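Local atomic coordinates of CELL division protein FTSZ (Haloferax volcanii, PDB entry 4B46), a protein that binds and probably hydrolyses GTP as a tubulin-like cytoskeletal protein that controls cell shape and is needed to form the rod-shaped, efficiently swimming cell type. Residues T222-E236 with E338-T350. Residues are numbered along the deposited sequence; the frame is centred on the assembly and turned at random.
Sequences TLAGGGVSTVGYASE and EKVAGVILLSGVT
With CG opposite its backbone N (chi1 165°), L345 carries its end across to the other segment, where its CD2 meets L223 CD2 at 3.8 Å and also packs on T222 CG2; its CD1 lies against S229 CB and V231 CG2. The Y233 ring, likewise swung away from its backbone N (chi1 173°), receives V343 CG2 at its edge, in the ring plane, 3.5 Å from CD2. Strands 228-236 and 339-347 run antiparallel at 169°, and four hydrogen-bonded pairs, T230-L346 to E236-V340, tie them with two N-H to O bonds each. Past the T230-L346 pair, V228 O takes two donors, V349 N almost straight on at 3.2 Å and G348 N from above the carbonyl plane at 2.9 Å. One water bridges G226 O and S347 OG; another links V228 N to V349 O. S229 OG is hydrogen-bonded to N163 OD1 of the adjacent strand 163-168. Helix 179-198 covers V231, Y233 and V343, while helix 265-280 packs on A234, V340 and I344 from the other face. Backbone bonds from G227 and S229 to strand 163-168 join these C-terminal domain strands to the GTPase domain, away from the nucleotide. The chemistry, backbone bonds and apolar packing with water bridges at the G226-V228 end, implies a mostly buried contact, more exposed toward S235, E236 and K339.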
loop_
_atom_site.group_PDB
_atom_site.type_symbol
_atom_site.label_atom_id
_atom_site.label_comp_id
_atom_site.label_asym_id
_atom_site.label_seq_id
_atom_site.Cartn_x
_atom_site.Cartn_y
_atom_site.Cartn_z
ATOM N N THR A 222 2.135 9.725 11.500
ATOM C CA THR A 222 2.073 8.326 11.916
ATOM C C THR A 222 3.146 7.486 11.218
ATOM O O THR A 222 3.729 6.575 11.820
ATOM C CB THR A 222 0.668 7.728 11.677
ATOM O OG1 THR A 222 -0.295 8.471 12.428
ATOM C CG2 THR A 222 0.604 6.251 12.135
ATOM N N LEU A 223 3.422 7.809 9.954
ATOM C CA LEU A 223 4.367 7.030 9.160
ATOM C C LEU A 223 5.807 7.498 9.324
ATOM O O LEU A 223 6.722 6.837 8.859
ATOM C CB LEU A 223 3.993 7.100 7.677
ATOM C CG LEU A 223 2.631 6.534 7.287
ATOM C CD1 LEU A 223 2.259 6.911 5.868
ATOM C CD2 LEU A 223 2.617 5.015 7.465
ATOM N N ALA A 224 6.008 8.635 9.987
ATOM C CA ALA A 224 7.295 9.328 9.928
ATOM C C ALA A 224 8.468 8.562 10.530
ATOM O O ALA A 224 9.618 8.787 10.147
ATOM C CB ALA A 224 7.188 10.731 10.560
ATOM N N GLY A 225 8.189 7.668 11.473
ATOM C CA GLY A 225 9.247 6.885 12.096
ATOM C C GLY A 225 9.888 5.848 11.177
ATOM O O GLY A 225 10.925 5.278 11.501
ATOM N N GLY A 226 9.265 5.594 10.032
ATOM C CA GLY A 226 9.834 4.700 9.034
ATOM C C GLY A 226 9.626 3.222 9.319
ATOM O O GLY A 226 8.905 2.845 10.246
ATOM N N GLY A 227 10.258 2.377 8.515
ATOM C CA GLY A 227 10.136 0.942 8.687
ATOM C C GLY A 227 8.935 0.394 7.951
ATOM O O GLY A 227 8.594 0.868 6.876
ATOM N N VAL A 228 8.279 -0.593 8.553
ATOM C CA VAL A 228 7.185 -1.317 7.919
ATOM C C VAL A 228 5.855 -0.977 8.581
ATOM O O VAL A 228 5.781 -0.878 9.805
ATOM C CB VAL A 228 7.433 -2.840 8.042
ATOM C CG1 VAL A 228 6.233 -3.627 7.558
ATOM C CG2 VAL A 228 8.683 -3.239 7.270
ATOM N N SER A 229 4.803 -0.805 7.782
ATOM C CA SER A 229 3.464 -0.605 8.331
ATOM C C SER A 229 2.480 -1.674 7.891
ATOM O O SER A 229 2.638 -2.287 6.840
ATOM C CB SER A 229 2.909 0.770 7.969
ATOM O OG SER A 229 3.740 1.782 8.486
ATOM N N THR A 230 1.452 -1.875 8.707
ATOM C CA THR A 230 0.407 -2.852 8.421
ATOM C C THR A 230 -0.943 -2.195 8.693
ATOM O O THR A 230 -1.042 -1.259 9.497
ATOM C CB THR A 230 0.589 -4.142 9.270
ATOM O OG1 THR A 230 -0.364 -5.148 8.874
ATOM C CG2 THR A 230 0.439 -3.856 10.778
ATOM N N VAL A 231 -1.986 -2.670 8.020
ATOM C CA VAL A 231 -3.308 -2.084 8.193
ATOM C C VAL A 231 -4.366 -3.100 8.637
ATOM O O VAL A 231 -4.489 -4.175 8.051
ATOM C CB VAL A 231 -3.764 -1.347 6.905
ATOM C CG1 VAL A 231 -5.235 -1.005 6.956
ATOM C CG2 VAL A 231 -2.930 -0.080 6.709
ATOM N N GLY A 232 -5.121 -2.749 9.682
ATOM C CA GLY A 232 -6.266 -3.541 10.101
ATOM C C GLY A 232 -7.537 -2.888 9.612
ATOM O O GLY A 232 -7.557 -1.676 9.388
ATOM N N TYR A 233 -8.605 -3.664 9.456
ATOM C CA TYR A 233 -9.798 -3.147 8.783
ATOM C C TYR A 233 -11.037 -3.941 9.130
ATOM O O TYR A 233 -11.033 -5.165 9.071
ATOM C CB TYR A 233 -9.584 -3.172 7.254
ATOM C CG TYR A 233 -10.805 -2.826 6.403
ATOM C CD1 TYR A 233 -11.716 -3.802 6.022
ATOM C CD2 TYR A 233 -11.005 -1.528 5.931
ATOM C CE1 TYR A 233 -12.821 -3.496 5.239
ATOM C CE2 TYR A 233 -12.100 -1.216 5.134
ATOM C CZ TYR A 233 -13.001 -2.201 4.797
ATOM O OH TYR A 233 -14.089 -1.894 4.016
ATOM N N ALA A 234 -12.106 -3.232 9.475
ATOM C CA ALA A 234 -13.414 -3.849 9.615
ATOM C C ALA A 234 -14.482 -2.880 9.131
ATOM O O ALA A 234 -14.320 -1.668 9.216
ATOM C CB ALA A 234 -13.671 -4.265 11.062
ATOM N N SER A 235 -15.574 -3.416 8.606
ATOM C CA SER A 235 -16.663 -2.569 8.143
ATOM C C SER A 235 -17.995 -3.261 8.337
ATOM O O SER A 235 -18.059 -4.483 8.453
ATOM C CB SER A 235 -16.478 -2.206 6.670
ATOM O OG SER A 235 -16.719 -3.317 5.838
ATOM N N GLU A 236 -19.057 -2.469 8.373
ATOM C CA GLU A 236 -20.402 -3.011 8.455
ATOM C C GLU A 236 -21.422 -2.002 7.942
ATOM O O GLU A 236 -21.188 -0.788 7.970
ATOM C CB GLU A 236 -20.733 -3.402 9.891
ATOM C CG GLU A 236 -20.668 -2.265 10.874
ATOM C CD GLU A 236 -21.093 -2.686 12.259
ATOM O OE1 GLU A 236 -21.942 -3.598 12.374
ATOM O OE2 GLU A 236 -20.574 -2.110 13.233
ATOM N N GLU A 338 -23.466 4.125 3.219
ATOM C CA GLU A 338 -24.314 3.112 3.837
ATOM C C GLU A 338 -23.487 2.105 4.633
ATOM O O GLU A 338 -24.019 1.142 5.185
ATOM C CB GLU A 338 -25.173 2.418 2.776
ATOM C CG GLU A 338 -26.164 3.359 2.089
ATOM C CD GLU A 338 -26.651 2.834 0.750
ATOM O OE1 GLU A 338 -26.250 1.714 0.366
ATOM O OE2 GLU A 338 -27.429 3.545 0.079
ATOM N N LYS A 339 -22.180 2.348 4.692
ATOM C CA LYS A 339 -21.269 1.530 5.484
ATOM C C LYS A 339 -20.498 2.384 6.478
ATOM O O LYS A 339 -20.221 3.556 6.220
ATOM C CB LYS A 339 -20.255 0.824 4.584
ATOM C CG LYS A 339 -20.769 -0.386 3.843
ATOM C CD LYS A 339 -19.626 -1.026 3.076
ATOM C CE LYS A 339 -20.078 -2.238 2.278
ATOM N NZ LYS A 339 -18.934 -2.844 1.531
ATOM N N VAL A 340 -20.152 1.791 7.615
ATOM C CA VAL A 340 -19.154 2.377 8.493
ATOM C C VAL A 340 -17.927 1.471 8.476
ATOM O O VAL A 340 -18.040 0.254 8.628
ATOM C CB VAL A 340 -19.668 2.561 9.935
ATOM C CG1 VAL A 340 -18.583 3.185 10.803
ATOM C CG2 VAL A 340 -20.915 3.433 9.951
ATOM N N ALA A 341 -16.759 2.059 8.260
ATOM C CA ALA A 341 -15.528 1.283 8.224
ATOM C C ALA A 341 -14.520 1.842 9.218
ATOM O O ALA A 341 -14.381 3.061 9.356
ATOM C CB ALA A 341 -14.945 1.283 6.821
ATOM N N GLY A 342 -13.831 0.945 9.916
ATOM C CA GLY A 342 -12.754 1.335 10.806
ATOM C C GLY A 342 -11.432 0.802 10.292
ATOM O O GLY A 342 -11.322 -0.383 9.965
ATOM N N VAL A 343 -10.433 1.677 10.203
ATOM C CA VAL A 343 -9.105 1.271 9.773
ATOM C C VAL A 343 -8.104 1.611 10.855
ATOM O O VAL A 343 -8.149 2.684 11.443
ATOM C CB VAL A 343 -8.704 1.964 8.442
ATOM C CG1 VAL A 343 -7.200 2.233 8.379
ATOM C CG2 VAL A 343 -9.147 1.124 7.251
ATOM N N ILE A 344 -7.197 0.690 11.131
ATOM C CA ILE A 344 -6.100 0.986 12.030
ATOM C C ILE A 344 -4.797 0.861 11.261
ATOM O O ILE A 344 -4.510 -0.179 10.678
ATOM C CB ILE A 344 -6.088 0.035 13.237
ATOM C CG1 ILE A 344 -7.435 0.121 13.984
ATOM C CG2 ILE A 344 -4.934 0.385 14.166
ATOM C CD1 ILE A 344 -7.572 -0.858 15.136
ATOM N N LEU A 345 -4.026 1.939 11.245
ATOM C CA LEU A 345 -2.715 1.936 10.628
ATOM C C LEU A 345 -1.717 1.789 11.755
ATOM O O LEU A 345 -1.747 2.560 12.719
ATOM C CB LEU A 345 -2.478 3.251 9.872
ATOM C CG LEU A 345 -1.043 3.576 9.454
ATOM C CD1 LEU A 345 -0.483 2.531 8.473
ATOM C CD2 LEU A 345 -0.946 4.997 8.862
ATOM N N LEU A 346 -0.873 0.767 11.656
ATOM C CA LEU A 346 0.172 0.531 12.636
ATOM C C LEU A 346 1.506 0.677 11.930
ATOM O O LEU A 346 1.806 -0.068 11.000
ATOM C CB LEU A 346 0.043 -0.867 13.251
ATOM C CG LEU A 346 -1.259 -1.141 14.005
ATOM C CD1 LEU A 346 -1.345 -2.605 14.418
ATOM C CD2 LEU A 346 -1.375 -0.243 15.232
ATOM N N SER A 347 2.295 1.658 12.356
ATOM C CA SER A 347 3.553 1.941 11.696
ATOM C C SER A 347 4.697 1.547 12.603
ATOM O O SER A 347 4.613 1.722 13.807
ATOM C CB SER A 347 3.630 3.421 11.310
ATOM O OG SER A 347 4.972 3.827 11.070
ATOM N N GLY A 348 5.759 0.994 12.024
ATOM C CA GLY A 348 6.927 0.641 12.807
ATOM C C GLY A 348 6.752 -0.673 13.548
ATOM O O GLY A 348 7.226 -0.835 14.678
ATOM N N VAL A 349 6.055 -1.617 12.926
ATOM C CA VAL A 349 5.894 -2.933 13.537
ATOM C C VAL A 349 7.219 -3.688 13.506
ATOM O O VAL A 349 8.024 -3.505 12.591
ATOM C CB VAL A 349 4.774 -3.756 12.870
ATOM C CG1 VAL A 349 3.413 -3.124 13.156
ATOM C CG2 VAL A 349 5.021 -3.894 11.370
ATOM N N THR A 350 7.448 -4.514 14.523
ATOM C CA THR A 350 8.714 -5.226 14.677
ATOM C C THR A 350 8.489 -6.685 15.083
ATOM O O THR A 350 7.376 -7.074 15.450
ATOM C CB THR A 350 9.600 -4.567 15.750
ATOM O OG1 THR A 350 8.862 -4.468 16.975
ATOM C CG2 THR A 350 10.042 -3.175 15.316
HETATM O O HOH W 1 7.569 3.905 12.327
HETATM O O HOH W 2 9.198 -1.446 11.195
#